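Local coordinates for putative prephenate dehydratase (Streptococcus mutans, PDB 4LUB), which probably catalyses the decarboxylating dehydration of prephenate to 3-phenylpyruvate, a step in the biosynthesis of L-phenylalanine, at residues E226-K231 and F238-F243. Residues are numbered along the deposited sequence; the frame is centred on the assembly and turned at random.
Sequences ESRPLK and FFIIDF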
loop_
_atom_site.group_PDB
_atom_site.type_symbol
_atom_site.label_atom_id
_atom_site.label_comp_id
_atom_site.label_asym_id
_atom_site.label_seq_id
_atom_site.Cartn_x
_atom_site.Cartn_y
_atom_site.Cartn_z
ATOM N N GLU B 226 -3.071 -3.543 2.029
ATOM C CA GLU B 226 -2.428 -2.275 1.774
ATOM C C GLU B 226 -2.156 -1.596 3.098
ATOM O O GLU B 226 -3.011 -1.577 3.973
ATOM C CB GLU B 226 -3.324 -1.399 0.902
ATOM C CG GLU B 226 -2.713 -0.060 0.527
ATOM C CD GLU B 226 -2.278 -0.007 -0.920
ATOM O OE1 GLU B 226 -3.135 -0.165 -1.804
ATOM O OE2 GLU B 226 -1.079 0.195 -1.174
ATOM N N SER B 227 -0.964 -1.045 3.249
ATOM C CA SER B 227 -0.649 -0.303 4.453
ATOM C C SER B 227 -0.779 1.198 4.222
ATOM O O SER B 227 -0.593 1.690 3.113
ATOM C CB SER B 227 0.728 -0.681 5.009
ATOM O OG SER B 227 1.778 -0.073 4.291
ATOM N N ARG B 228 -1.123 1.906 5.286
ATOM C CA ARG B 228 -1.309 3.343 5.260
ATOM C C ARG B 228 -0.615 3.884 6.496
ATOM O O ARG B 228 -0.594 3.207 7.526
ATOM C CB ARG B 228 -2.798 3.704 5.285
ATOM C CG ARG B 228 -3.626 3.372 4.015
ATOM C CD ARG B 228 -3.022 4.001 2.778
ATOM N NE ARG B 228 -3.004 5.449 2.893
ATOM C CZ ARG B 228 -2.018 6.220 2.453
ATOM N NH1 ARG B 228 -0.966 5.668 1.859
ATOM N NH2 ARG B 228 -2.087 7.540 2.609
ATOM N N PRO B 229 -0.015 5.081 6.400
ATOM C CA PRO B 229 0.557 5.698 7.606
ATOM C C PRO B 229 -0.474 5.863 8.718
ATOM O O PRO B 229 -1.600 6.296 8.462
ATOM C CB PRO B 229 1.056 7.067 7.110
ATOM C CG PRO B 229 1.083 6.961 5.612
ATOM C CD PRO B 229 0.009 5.992 5.248
ATOM N N LEU B 230 -0.085 5.513 9.941
ATOM C CA LEU B 230 -0.917 5.758 11.117
ATOM C C LEU B 230 -0.989 7.239 11.459
ATOM O O LEU B 230 -1.817 7.658 12.271
ATOM C CB LEU B 230 -0.390 4.970 12.319
ATOM C CG LEU B 230 -1.409 4.550 13.378
ATOM C CD1 LEU B 230 -2.676 3.992 12.753
ATOM C CD2 LEU B 230 -0.791 3.541 14.336
ATOM N N LYS B 231 -0.124 8.020 10.816
ATOM C CA LYS B 231 0.070 9.435 11.121
ATOM C C LYS B 231 0.477 9.637 12.578
ATOM O O LYS B 231 -0.007 10.549 13.253
ATOM C CB LYS B 231 -1.185 10.256 10.791
ATOM C CG LYS B 231 -1.890 9.825 9.518
ATOM C CD LYS B 231 -1.331 10.558 8.300
ATOM C CE LYS B 231 -2.392 10.746 7.215
ATOM N NZ LYS B 231 -2.024 10.074 5.930
ATOM N N PHE B 238 -1.539 1.463 9.739
ATOM C CA PHE B 238 -2.711 0.621 9.808
ATOM C C PHE B 238 -2.811 -0.105 8.479
ATOM O O PHE B 238 -2.333 0.379 7.459
ATOM C CB PHE B 238 -3.982 1.391 10.177
ATOM C CG PHE B 238 -4.542 2.246 9.077
ATOM C CD1 PHE B 238 -5.486 1.740 8.206
ATOM C CD2 PHE B 238 -4.157 3.566 8.944
ATOM C CE1 PHE B 238 -6.019 2.528 7.209
ATOM C CE2 PHE B 238 -4.687 4.361 7.948
ATOM C CZ PHE B 238 -5.619 3.840 7.077
ATOM N N PHE B 239 -3.400 -1.285 8.504
ATOM C CA PHE B 239 -3.461 -2.126 7.319
ATOM C C PHE B 239 -4.873 -2.316 6.799
ATOM O O PHE B 239 -5.772 -2.690 7.544
ATOM C CB PHE B 239 -2.808 -3.483 7.623
ATOM C CG PHE B 239 -1.384 -3.362 8.073
ATOM C CD1 PHE B 239 -0.361 -3.309 7.144
ATOM C CD2 PHE B 239 -1.070 -3.251 9.414
ATOM C CE1 PHE B 239 0.958 -3.176 7.549
ATOM C CE2 PHE B 239 0.245 -3.118 9.824
ATOM C CZ PHE B 239 1.257 -3.080 8.891
ATOM N N ILE B 240 -5.051 -2.057 5.507
ATOM C CA ILE B 240 -6.296 -2.379 4.822
ATOM C C ILE B 240 -6.218 -3.785 4.275
ATOM O O ILE B 240 -5.386 -4.089 3.427
ATOM C CB ILE B 240 -6.587 -1.428 3.660
ATOM C CG1 ILE B 240 -6.452 0.014 4.125
ATOM C CG2 ILE B 240 -7.983 -1.688 3.103
ATOM C CD1 ILE B 240 -7.384 0.319 5.272
ATOM N N ILE B 241 -7.078 -4.642 4.797
ATOM C CA ILE B 241 -7.177 -6.016 4.343
ATOM C C ILE B 241 -8.578 -6.400 3.855
ATOM O O ILE B 241 -9.577 -6.117 4.515
ATOM C CB ILE B 241 -6.689 -6.959 5.472
ATOM C CG1 ILE B 241 -5.205 -6.740 5.711
ATOM C CG2 ILE B 241 -6.795 -8.404 5.041
ATOM C CD1 ILE B 241 -4.667 -7.395 6.939
ATOM N N ASP B 242 -8.637 -7.031 2.684
ATOM C CA ASP B 242 -9.879 -7.617 2.187
ATOM C C ASP B 242 -9.816 -9.138 2.316
ATOM O O ASP B 242 -8.775 -9.752 2.060
ATOM C CB ASP B 242 -10.160 -7.260 0.721
ATOM C CG ASP B 242 -10.196 -5.758 0.450
ATOM O OD1 ASP B 242 -10.220 -4.935 1.397
ATOM O OD2 ASP B 242 -10.241 -5.411 -0.744
ATOM N N PHE B 243 -10.944 -9.737 2.684
ATOM C CA PHE B 243 -11.077 -11.185 2.724
ATOM C C PHE B 243 -12.381 -11.563 2.064
ATOM O O PHE B 243 -13.346 -10.799 2.092
ATOM C CB PHE B 243 -11.093 -11.711 4.165
ATOM C CG PHE B 243 -9.758 -11.693 4.845
ATOM C CD1 PHE B 243 -8.786 -12.616 4.511
ATOM C CD2 PHE B 243 -9.482 -10.773 5.838
ATOM C CE1 PHE B 243 -7.558 -12.608 5.134
ATOM C CE2 PHE B 243 -8.252 -10.773 6.464
ATOM C CZ PHE B 243 -7.289 -11.687 6.113
#
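Strands 222-229 and 237-244 form the antiparallel beta hairpin at the middle of an ACT domain, the second and third strands of its beta-alpha-beta-beta-alpha-beta order. Glu226 with Ile240 and Arg228 with Phe238 make two hydrogen-bonded pairs. Ile240 N reaches Glu226 O at 2.6 Å, answered by Glu226 N to Ile240 O at 2.8 Å; Arg228 N reaches Phe238 O at 2.9 Å, answered by Phe238 N to Arg228 O at 3.0 Å. Between them, Ser227 and Phe239 form a non-hydrogen-bonded pair on the face opposite those four side chains. Ser227 CB lies 3.6 Å from Phe239 CD1, meeting the ring obliquely, and a short side chain suits this close pair beside a bulky ring. Ser227 N hydrogen-bonds to Glu226 OE2 of the second subunit.

Arginine suits position 228 because its aliphatic base and charged end do separate work. Bends at chi2 and chi3 of Arg228 carry the guanidinium back over Pro229, so that Pro229 CD lies over the centre of the guanidinium plane. From there it forms a salt bridge with Asp66 of helix 62-70 and a hydrogen bond to Glu58 O of the second subunit. The flat Phe238 ring, also stacked with Phe69, stands 79° from the guanidinium plane and receives the arginine's methylene stem instead: Arg228 CB sits over one face, toward the rim, 3.7 Å from the Phe238 centroid in a CH-pi contact.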